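Local coordinates for protein KauB (PDB 6B4R) that oxidises a broad range of aldehydes, probably including aminoaldehydes and 4-guanidinobutyraldehyde, to the corresponding acids, using NAD(P)+ as the electron acceptor, at residues Cys39-Asp44 against Glu105-Gly110; Trp167-Leu172 against Ala295-Glu300; Pro273-Ala278 against Ile410-Ala415. All coordinates share one frame; numbering follows the deposited sequence.

Overall arrangement
All three contacts are locally buried but lie at different depths: contact 2 has its centre about 7 Å from that of the chain, contact 1 about 17 Å and contact 3 about 27 Å. Contacts 1 and 2 touch, because Glu105 and Met109 of helix 98-109 pack against Trp167-Leu172 at the start of helix 170-183. Contact 3 stands apart and joins neither, its centre about 26 Å from that of contact 2. The chemistry changes with place. Contact 1 is held by a potassium ion and helix-end carbonyls, contact 2 by amide hydrogen bonds beside the active site, and contact 3 by aromatic and aliphatic side chains beside parallel strands of a mixed sheet.

Contact 1 (Cys39-Asp44 against Glu105-Gly110); sequences CLSPVD and ETLDMG. With K (potassium ion), chain G.
Ser41 OG gives a hydrogen bond to Leu107 O at 2.8 Å, arriving in the carbonyl plane on a lone pair. The same OG accepts from Val43 N, an ST turn, so the hydroxyl is held by two bonds and the chain is bent just after strand 36-40. Beside it the Pro42 ring lies against the backbone of the helix end, with CD toward Asp108 O and CG 3.5 Å from Met109 C. Val43 follows on, its CG2 against Thr106 O. One residue before Ser41, at Leu40, a potassium ion bridges the segments. It is bound by Leu40 O at 2.7 Å, and Asp108 supplies both O, at 2.7 Å, and OD1, at 2.8 Å. The CB of Asp108 starts off away from 39-44, and a chi1 of -142°, off the usual staggered values, turns OD1 back to the ion, while OD2 accepts from Leu198 N. Cys39 swings SG (chi1 -170°) to 3.3 Å from Asp108 OD1, alongside the ion. Lys195 O and a water complete the coordination. Carbonyls from a strand end, a helix C-terminus and the loop at Lys195, with one carboxylate oxygen, gathered round one ion are characteristic of the monovalent-cation site inside the subunit of many aldehyde dehydrogenases.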
loop_
_atom_site.group_PDB
_atom_site.type_symbol
_atom_site.label_atom_id
_atom_site.label_comp_id
_atom_site.label_asym_id
_atom_site.label_seq_id
_atom_site.Cartn_x
_atom_site.Cartn_y
_atom_site.Cartn_z
ATOM N N CYS A 39 38.318 -26.577 -9.925
ATOM C CA CYS A 39 37.277 -25.954 -10.725
ATOM C C CYS A 39 37.581 -26.171 -12.203
ATOM O O CYS A 39 38.537 -25.610 -12.734
ATOM C CB CYS A 39 37.196 -24.459 -10.410
ATOM S SG CYS A 39 35.769 -23.610 -11.117
ATOM N N LEU A 40 36.774 -26.997 -12.864
ATOM C CA LEU A 40 36.991 -27.308 -14.274
ATOM C C LEU A 40 35.948 -26.637 -15.164
ATOM O O LEU A 40 34.884 -26.238 -14.697
ATOM C CB LEU A 40 36.985 -28.820 -14.500
ATOM C CG LEU A 40 37.976 -29.631 -13.658
ATOM C CD1 LEU A 40 37.958 -31.089 -14.078
ATOM C CD2 LEU A 40 39.379 -29.055 -13.763
ATOM N N SER A 41 36.260 -26.521 -16.449
ATOM C CA SER A 41 35.379 -25.842 -17.389
ATOM C C SER A 41 34.698 -26.826 -18.328
ATOM O O SER A 41 35.350 -27.690 -18.901
ATOM C CB SER A 41 36.167 -24.821 -18.210
ATOM O OG SER A 41 35.347 -24.234 -19.208
ATOM N N PRO A 42 33.378 -26.688 -18.501
ATOM C CA PRO A 42 32.652 -27.537 -19.451
ATOM C C PRO A 42 32.874 -27.103 -20.899
ATOM O O PRO A 42 32.382 -27.763 -21.815
ATOM C CB PRO A 42 31.194 -27.328 -19.051
ATOM C CG PRO A 42 31.162 -25.964 -18.465
ATOM C CD PRO A 42 32.480 -25.777 -17.770
ATOM N N VAL A 43 33.606 -26.011 -21.098
ATOM C CA VAL A 43 33.949 -25.545 -22.438
ATOM C C VAL A 43 34.834 -26.561 -23.157
ATOM O O VAL A 43 34.572 -26.926 -24.306
ATOM C CB VAL A 43 34.676 -24.183 -22.397
ATOM C CG1 VAL A 43 35.223 -23.824 -23.773
ATOM C CG2 VAL A 43 33.743 -23.097 -21.885
ATOM N N ASP A 44 35.880 -27.021 -22.476
ATOM C CA ASP A 44 36.811 -27.977 -23.069
ATOM C C ASP A 44 37.464 -28.903 -22.041
ATOM O O ASP A 44 38.347 -29.691 -22.378
ATOM C CB ASP A 44 37.884 -27.253 -23.894
ATOM C CG ASP A 44 38.555 -26.128 -23.128
ATOM O OD1 ASP A 44 38.330 -26.018 -21.906
ATOM O OD2 ASP A 44 39.315 -25.354 -23.748
ATOM N N GLU A 105 31.792 -16.377 -15.759
ATOM C CA GLU A 105 30.550 -17.138 -15.881
ATOM C C GLU A 105 30.661 -18.243 -16.927
ATOM O O GLU A 105 30.432 -19.418 -16.635
ATOM C CB GLU A 105 29.396 -16.206 -16.258
ATOM C CG GLU A 105 28.773 -15.474 -15.087
ATOM C CD GLU A 105 27.935 -16.390 -14.223
ATOM O OE1 GLU A 105 27.455 -17.413 -14.751
ATOM O OE2 GLU A 105 27.755 -16.089 -13.024
ATOM N N THR A 106 31.011 -17.843 -18.147
ATOM C CA THR A 106 31.115 -18.745 -19.291
ATOM C C THR A 106 32.103 -19.889 -19.071
ATOM O O THR A 106 31.794 -21.050 -19.347
ATOM C CB THR A 106 31.525 -17.963 -20.549
ATOM O OG1 THR A 106 30.444 -17.114 -20.951
ATOM C CG2 THR A 106 31.874 -18.908 -21.684
ATOM N N LEU A 107 33.292 -19.558 -18.580
ATOM C CA LEU A 107 34.302 -20.569 -18.292
ATOM C C LEU A 107 33.835 -21.520 -17.193
ATOM O O LEU A 107 34.087 -22.721 -17.252
ATOM C CB LEU A 107 35.626 -19.908 -17.895
ATOM C CG LEU A 107 36.351 -19.139 -18.999
ATOM C CD1 LEU A 107 37.622 -18.494 -18.466
ATOM C CD2 LEU A 107 36.663 -20.056 -20.171
ATOM N N ASP A 108 33.142 -20.977 -16.197
ATOM C CA ASP A 108 32.709 -21.763 -15.048
ATOM C C ASP A 108 31.642 -22.806 -15.391
ATOM O O ASP A 108 31.841 -23.999 -15.165
ATOM C CB ASP A 108 32.193 -20.841 -13.942
ATOM C CG ASP A 108 32.576 -21.319 -12.560
ATOM O OD1 ASP A 108 32.915 -22.510 -12.411
ATOM O OD2 ASP A 108 32.530 -20.502 -11.615
ATOM N N MET A 109 30.513 -22.361 -15.937
ATOM C CA MET A 109 29.372 -23.259 -16.121
ATOM C C MET A 109 28.918 -23.459 -17.573
ATOM O O MET A 109 27.994 -24.227 -17.832
ATOM C CB MET A 109 28.201 -22.852 -15.212
ATOM C CG MET A 109 27.861 -21.367 -15.225
ATOM S SD MET A 109 27.020 -20.876 -16.740
ATOM C CE MET A 109 25.585 -21.952 -16.692
ATOM N N GLY A 110 29.560 -22.768 -18.510
ATOM C CA GLY A 110 29.428 -23.102 -19.919
ATOM C C GLY A 110 28.430 -22.354 -20.791
ATOM O O GLY A 110 28.300 -22.666 -21.976
HETATM K K K G . 32.974 -25.265 -13.023
HETATM O O HOH W 1 33.594 -26.177 -10.363
#

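Contact 2 (Trp167-Leu172 against Ala295-Glu300); sequences WNFPLL and AFNQGE. With TOE (2-[2-(2-methoxy-ethoxy)-ethoxy]-ethoxyl), chain H.
Asn168 meets both Asn297 and Glu300 through hydrogen bonds made by two side-chain amides. The amide of Asn168 donates from ND2 to Glu300 O at 3.1 Å; the acceptor lies in the amide plane, although ND2 is tilted 34° from the plane of that carbonyl. The same nitrogen donates to O2' of the bound ether at 3.0 Å. With CG set between its backbone N and carbonyl carbon (chi1 64°), Asn168 presents ND2 to these two good acceptors, with a weak bond to sulfinic OD1 of the oxidised cysteine at position 302 as a third, shared one, while its own OD1 takes a weak bond from Phe169 N. The backbone O of Asn168 is satisfied twice, by Lys111 NZ and by Asn297 ND2 at 3.2 Å, the latter approaching from above the carbonyl plane. One N-H of Asn297 thus goes to Asn168 O, and ND2 sits over one face of the Phe169 ring, offset toward its rim, 3.4 Å from CZ. Beyond it, Phe169 CZ reaches Phe296 CE2 at 4.1 Å. Gln298 NE2 makes weak bonds to Asn297 OD1 and Glu300 OE1. Glu300 OE2 accepts from Val345 N, and its carboxylate faces the rim of the Trp167 ring, CD 3.4 Å from CZ3, the two planes 73° apart. An asparagine amide set beside the active-site cysteine is the hallmark of the aldehyde dehydrogenase oxyanion hole; here it would probably hold the substrate oxygen, and Phe169 and Phe296 flank the bound ether, in what is probably the aldehyde pocket.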
loop_
_atom_site.group_PDB
_atom_site.type_symbol
_atom_site.label_atom_id
_atom_site.label_comp_id
_atom_site.label_asym_id
_atom_site.label_seq_id
_atom_site.Cartn_x
_atom_site.Cartn_y
_atom_site.Cartn_z
ATOM N N TRP A 167 23.751 -23.096 -10.004
ATOM C CA TRP A 167 24.841 -22.946 -10.958
ATOM C C TRP A 167 24.387 -22.494 -12.341
ATOM O O TRP A 167 25.216 -22.164 -13.190
ATOM C CB TRP A 167 25.625 -24.256 -11.076
ATOM C CG TRP A 167 24.766 -25.469 -11.296
ATOM C CD1 TRP A 167 24.413 -26.400 -10.363
ATOM C CD2 TRP A 167 24.158 -25.885 -12.528
ATOM N NE1 TRP A 167 23.624 -27.370 -10.935
ATOM C CE2 TRP A 167 23.453 -27.078 -12.262
ATOM C CE3 TRP A 167 24.142 -25.369 -13.826
ATOM C CZ2 TRP A 167 22.739 -27.757 -13.246
ATOM C CZ3 TRP A 167 23.430 -26.044 -14.801
ATOM C CH2 TRP A 167 22.741 -27.226 -14.507
ATOM N N ASN A 168 23.078 -22.485 -12.573
ATOM C CA ASN A 168 22.557 -22.138 -13.891
ATOM C C ASN A 168 22.564 -20.632 -14.158
ATOM O O ASN A 168 22.753 -20.198 -15.294
ATOM C CB ASN A 168 21.162 -22.728 -14.100
ATOM C CG ASN A 168 20.138 -22.151 -13.152
ATOM O OD1 ASN A 168 20.467 -21.744 -12.041
ATOM N ND2 ASN A 168 18.886 -22.112 -13.590
ATOM N N PHE A 169 22.350 -19.845 -13.107
ATOM C CA PHE A 169 22.502 -18.393 -13.178
ATOM C C PHE A 169 23.248 -17.884 -11.946
ATOM O O PHE A 169 22.679 -17.158 -11.134
ATOM C CB PHE A 169 21.138 -17.702 -13.276
ATOM C CG PHE A 169 20.412 -17.959 -14.569
ATOM C CD1 PHE A 169 20.649 -17.169 -15.683
ATOM C CD2 PHE A 169 19.481 -18.983 -14.666
ATOM C CE1 PHE A 169 19.978 -17.401 -16.876
ATOM C CE2 PHE A 169 18.807 -19.220 -15.858
ATOM C CZ PHE A 169 19.056 -18.427 -16.963
ATOM N N PRO A 170 24.534 -18.248 -11.814
ATOM C CA PRO A 170 25.330 -18.009 -10.601
ATOM C C PRO A 170 25.335 -16.555 -10.138
ATOM O O PRO A 170 25.063 -16.296 -8.966
ATOM C CB PRO A 170 26.743 -18.431 -11.018
ATOM C CG PRO A 170 26.542 -19.371 -12.156
ATOM C CD PRO A 170 25.342 -18.851 -12.889
ATOM N N LEU A 171 25.637 -15.624 -11.037
ATOM C CA LEU A 171 25.703 -14.213 -10.666
ATOM C C LEU A 171 24.317 -13.593 -10.487
ATOM O O LEU A 171 24.070 -12.887 -9.509
ATOM C CB LEU A 171 26.519 -13.416 -11.688
ATOM C CG LEU A 171 26.715 -11.925 -11.398
ATOM C CD1 LEU A 171 27.389 -11.716 -10.049
ATOM C CD2 LEU A 171 27.520 -11.265 -12.505
ATOM N N LEU A 172 23.417 -13.866 -11.427
ATOM C CA LEU A 172 22.072 -13.296 -11.395
ATOM C C LEU A 172 21.269 -13.739 -10.172
ATOM O O LEU A 172 20.642 -12.913 -9.504
ATOM C CB LEU A 172 21.307 -13.640 -12.677
ATOM C CG LEU A 172 19.904 -13.035 -12.773
ATOM C CD1 LEU A 172 19.974 -11.516 -12.696
ATOM C CD2 LEU A 172 19.194 -13.479 -14.042
ATOM N N ALA A 295 15.607 -23.960 -25.480
ATOM C CA ALA A 295 16.993 -23.951 -25.938
ATOM C C ALA A 295 17.839 -22.921 -25.200
ATOM O O ALA A 295 19.057 -23.076 -25.087
ATOM C CB ALA A 295 17.058 -23.716 -27.443
ATOM N N PHE A 296 17.191 -21.872 -24.698
ATOM C CA PHE A 296 17.895 -20.804 -23.993
ATOM C C PHE A 296 18.582 -21.316 -22.733
ATOM O O PHE A 296 17.972 -22.009 -21.917
ATOM C CB PHE A 296 16.946 -19.655 -23.648
ATOM C CG PHE A 296 17.587 -18.569 -22.836
ATOM C CD1 PHE A 296 18.501 -17.704 -23.415
ATOM C CD2 PHE A 296 17.276 -18.412 -21.495
ATOM C CE1 PHE A 296 19.100 -16.705 -22.671
ATOM C CE2 PHE A 296 17.871 -17.411 -20.743
ATOM C CZ PHE A 296 18.783 -16.557 -21.333
ATOM N N ASN A 297 19.854 -20.954 -22.588
ATOM C CA ASN A 297 20.707 -21.439 -21.504
ATOM C C ASN A 297 20.719 -22.964 -21.405
ATOM O O ASN A 297 20.679 -23.529 -20.309
ATOM C CB ASN A 297 20.320 -20.809 -20.163
ATOM C CG ASN A 297 21.442 -20.878 -19.144
ATOM O OD1 ASN A 297 22.619 -20.874 -19.504
ATOM N ND2 ASN A 297 21.084 -20.947 -17.866
ATOM N N GLN A 298 20.762 -23.616 -22.565
ATOM C CA GLN A 298 20.872 -25.072 -22.654
ATOM C C GLN A 298 19.738 -25.793 -21.923
ATOM O O GLN A 298 19.915 -26.906 -21.430
ATOM C CB GLN A 298 22.236 -25.549 -22.132
ATOM C CG GLN A 298 23.438 -24.930 -22.838
ATOM C CD GLN A 298 23.767 -23.529 -22.336
ATOM O OE1 GLN A 298 23.920 -22.596 -23.124
ATOM N NE2 GLN A 298 23.872 -23.379 -21.018
ATOM N N GLY A 299 18.579 -25.144 -21.841
ATOM C CA GLY A 299 17.430 -25.714 -21.159
ATOM C C GLY A 299 17.607 -25.803 -19.654
ATOM O O GLY A 299 16.738 -26.308 -18.942
ATOM N N GLU A 300 18.742 -25.309 -19.170
ATOM C CA GLU A 300 19.052 -25.323 -17.748
ATOM C C GLU A 300 18.425 -24.107 -17.081
ATOM O O GLU A 300 19.101 -23.316 -16.424
ATOM C CB GLU A 300 20.566 -25.341 -17.537
ATOM C CG GLU A 300 21.243 -26.580 -18.108
ATOM C CD GLU A 300 22.756 -26.481 -18.103
ATOM O OE1 GLU A 300 23.280 -25.352 -18.215
ATOM O OE2 GLU A 300 23.420 -27.532 -17.983
HETATM O "O2'" TOE H . 16.595 -20.452 -12.581
HETATM C "CA'" TOE H . 15.653 -19.485 -12.103
HETATM C "CB'" TOE H . 14.656 -19.161 -13.209
HETATM O "OC'" TOE H . 15.011 -17.935 -13.847
HETATM C "CD'" TOE H . 14.040 -17.564 -14.823
HETATM C "CE'" TOE H . 14.015 -16.047 -14.979
HETATM O "OF'" TOE H . 15.166 -15.607 -15.697
HETATM C "CG'" TOE H . 15.166 -14.190 -15.857
HETATM C "CH'" TOE H . 16.217 -13.793 -16.886
HETATM O "OI'" TOE H . 15.909 -14.419 -18.131
HETATM C "CK'" TOE H . 16.675 -13.879 -19.206
#

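Contact 3 (Pro273-Ala278 against Ile410-Ala415); sequences PNIVFA and IEFEDA
Ala415, which meets Phe277, opens helix 415-423 directly behind its N-cap Asp414, whose OD1 accepts a hydrogen bond from the backbone N of Glu417. That cap fixes the turn after strand 406-412; across the contact itself no hydrogen bond is made. Phe277 points the rim of its ring at this first helical turn, with CE1 3.6 Å from Ala415 CB. One face of the same ring receives Phe412. The two form a T-shaped pair in which the edge of Phe412 is directed at the face of Phe277, centroids 5.4 Å apart and planes at 68°. The nearest ring atoms are Phe277 CE1 and Phe412 CE2, 3.8 Å apart, and the edge lands off-centre, toward the rim of the Phe277 ring. The CB of Phe412 already points across, and a chi1 of 64° carries the ring on to Phe277 and Ile275. Ile275 crosses Phe412 at about a right angle, its CG2 3.8 Å from Phe412 CE1. Phe412 CZ also lies 3.8 Å from Val276 O, an approach of ring carbon to backbone oxygen. The two strands are not neighbours: strand 307-311 runs between them, parallel to both, and Phe412 reaches over its Glu311. Helix 415-423 then leads the chain to strand 430-434, on the other side of 273-276, as a beta-alpha-beta crossover, and its Ala422 packs on Ile275. Apart from Val276 O the meeting groups are rings and aliphatic carbons, so the contact is hydrophobic in character: packing and burial join strand to strand and strand to helix start, while polar bonds are made round its margin.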
loop_
_atom_site.group_PDB
_atom_site.type_symbol
_atom_site.label_atom_id
_atom_site.label_comp_id
_atom_site.label_asym_id
_atom_site.label_seq_id
_atom_site.Cartn_x
_atom_site.Cartn_y
_atom_site.Cartn_z
ATOM N N PRO A 273 4.421 -25.490 -18.226
ATOM C CA PRO A 273 3.655 -25.748 -19.447
ATOM C C PRO A 273 3.547 -24.510 -20.336
ATOM O O PRO A 273 3.181 -23.430 -19.869
ATOM C CB PRO A 273 2.276 -26.133 -18.907
ATOM C CG PRO A 273 2.151 -25.347 -17.643
ATOM C CD PRO A 273 3.548 -25.251 -17.063
ATOM N N ASN A 274 3.873 -24.675 -21.612
ATOM C CA ASN A 274 3.721 -23.607 -22.590
ATOM C C ASN A 274 2.498 -23.892 -23.465
ATOM O O ASN A 274 2.559 -24.716 -24.375
ATOM C CB ASN A 274 4.990 -23.489 -23.437
ATOM C CG ASN A 274 5.025 -22.227 -24.275
ATOM O OD1 ASN A 274 4.133 -21.382 -24.191
ATOM N ND2 ASN A 274 6.067 -22.087 -25.086
ATOM N N ILE A 275 1.390 -23.212 -23.177
ATOM C CA ILE A 275 0.100 -23.519 -23.797
ATOM C C ILE A 275 -0.217 -22.641 -25.006
ATOM O O ILE A 275 -0.383 -21.428 -24.881
ATOM C CB ILE A 275 -1.051 -23.388 -22.778
ATOM C CG1 ILE A 275 -0.754 -24.218 -21.527
ATOM C CG2 ILE A 275 -2.379 -23.799 -23.407
ATOM C CD1 ILE A 275 -1.750 -24.008 -20.405
ATOM N N VAL A 276 -0.317 -23.268 -26.176
ATOM C CA VAL A 276 -0.586 -22.544 -27.414
ATOM C C VAL A 276 -1.957 -22.891 -27.990
ATOM O O VAL A 276 -2.190 -24.018 -28.425
ATOM C CB VAL A 276 0.482 -22.838 -28.481
ATOM C CG1 VAL A 276 0.192 -22.050 -29.751
ATOM C CG2 VAL A 276 1.870 -22.516 -27.949
ATOM N N PHE A 277 -2.856 -21.912 -27.994
ATOM C CA PHE A 277 -4.192 -22.102 -28.542
ATOM C C PHE A 277 -4.225 -21.830 -30.043
ATOM O O PHE A 277 -3.324 -21.193 -30.593
ATOM C CB PHE A 277 -5.205 -21.208 -27.819
ATOM C CG PHE A 277 -5.565 -21.689 -26.440
ATOM C CD1 PHE A 277 -6.565 -22.633 -26.260
ATOM C CD2 PHE A 277 -4.910 -21.195 -25.323
ATOM C CE1 PHE A 277 -6.900 -23.079 -24.994
ATOM C CE2 PHE A 277 -5.240 -21.636 -24.052
ATOM C CZ PHE A 277 -6.237 -22.579 -23.888
ATOM N N ALA A 278 -5.274 -22.318 -30.698
ATOM C CA ALA A 278 -5.438 -22.136 -32.135
ATOM C C ALA A 278 -5.528 -20.660 -32.510
ATOM O O ALA A 278 -5.049 -20.251 -33.568
ATOM C CB ALA A 278 -6.673 -22.883 -32.623
ATOM N N ILE A 410 2.810 -32.012 -26.039
ATOM C CA ILE A 410 1.596 -32.647 -25.544
ATOM C C ILE A 410 0.364 -31.987 -26.153
ATOM O O ILE A 410 0.256 -30.761 -26.183
ATOM C CB ILE A 410 1.520 -32.580 -24.005
ATOM C CG1 ILE A 410 2.805 -33.138 -23.386
ATOM C CG2 ILE A 410 0.299 -33.333 -23.493
ATOM C CD1 ILE A 410 2.928 -32.906 -21.898
ATOM N N GLU A 411 -0.559 -32.806 -26.642
ATOM C CA GLU A 411 -1.759 -32.303 -27.296
ATOM C C GLU A 411 -2.927 -32.208 -26.325
ATOM O O GLU A 411 -3.066 -33.034 -25.421
ATOM C CB GLU A 411 -2.142 -33.209 -28.468
ATOM C CG GLU A 411 -1.070 -33.330 -29.538
ATOM C CD GLU A 411 -1.452 -34.309 -30.631
ATOM O OE1 GLU A 411 -2.590 -34.821 -30.599
ATOM O OE2 GLU A 411 -0.612 -34.572 -31.519
ATOM N N PHE A 412 -3.760 -31.190 -26.514
ATOM C CA PHE A 412 -5.002 -31.064 -25.760
ATOM C C PHE A 412 -6.158 -30.716 -26.693
ATOM O O PHE A 412 -5.951 -30.120 -27.749
ATOM C CB PHE A 412 -4.875 -30.036 -24.627
ATOM C CG PHE A 412 -4.624 -28.626 -25.095
ATOM C CD1 PHE A 412 -3.338 -28.114 -25.139
ATOM C CD2 PHE A 412 -5.679 -27.805 -25.471
ATOM C CE1 PHE A 412 -3.107 -26.814 -25.558
ATOM C CE2 PHE A 412 -5.453 -26.509 -25.893
ATOM C CZ PHE A 412 -4.166 -26.011 -25.936
ATOM N N GLU A 413 -7.370 -31.091 -26.302
ATOM C CA GLU A 413 -8.541 -30.858 -27.139
ATOM C C GLU A 413 -9.053 -29.425 -27.011
ATOM O O GLU A 413 -9.294 -28.754 -28.013
ATOM C CB GLU A 413 -9.655 -31.854 -26.803
ATOM C CG GLU A 413 -10.881 -31.729 -27.698
ATOM C CD GLU A 413 -10.576 -32.032 -29.155
ATOM O OE1 GLU A 413 -9.712 -32.896 -29.421
ATOM O OE2 GLU A 413 -11.199 -31.401 -30.036
ATOM N N ASP A 414 -9.215 -28.963 -25.774
ATOM C CA ASP A 414 -9.729 -27.620 -25.517
ATOM C C ASP A 414 -9.085 -26.980 -24.288
ATOM O O ASP A 414 -8.185 -27.554 -23.673
ATOM C CB ASP A 414 -11.252 -27.647 -25.363
ATOM C CG ASP A 414 -11.724 -28.709 -24.382
ATOM O OD1 ASP A 414 -10.957 -29.071 -23.466
ATOM O OD2 ASP A 414 -12.869 -29.184 -24.526
ATOM N N ALA A 415 -9.565 -25.792 -23.932
ATOM C CA ALA A 415 -9.018 -25.034 -22.812
ATOM C C ALA A 415 -9.147 -25.775 -21.485
ATOM O O ALA A 415 -8.264 -25.688 -20.633
ATOM C CB ALA A 415 -9.685 -23.667 -22.721
#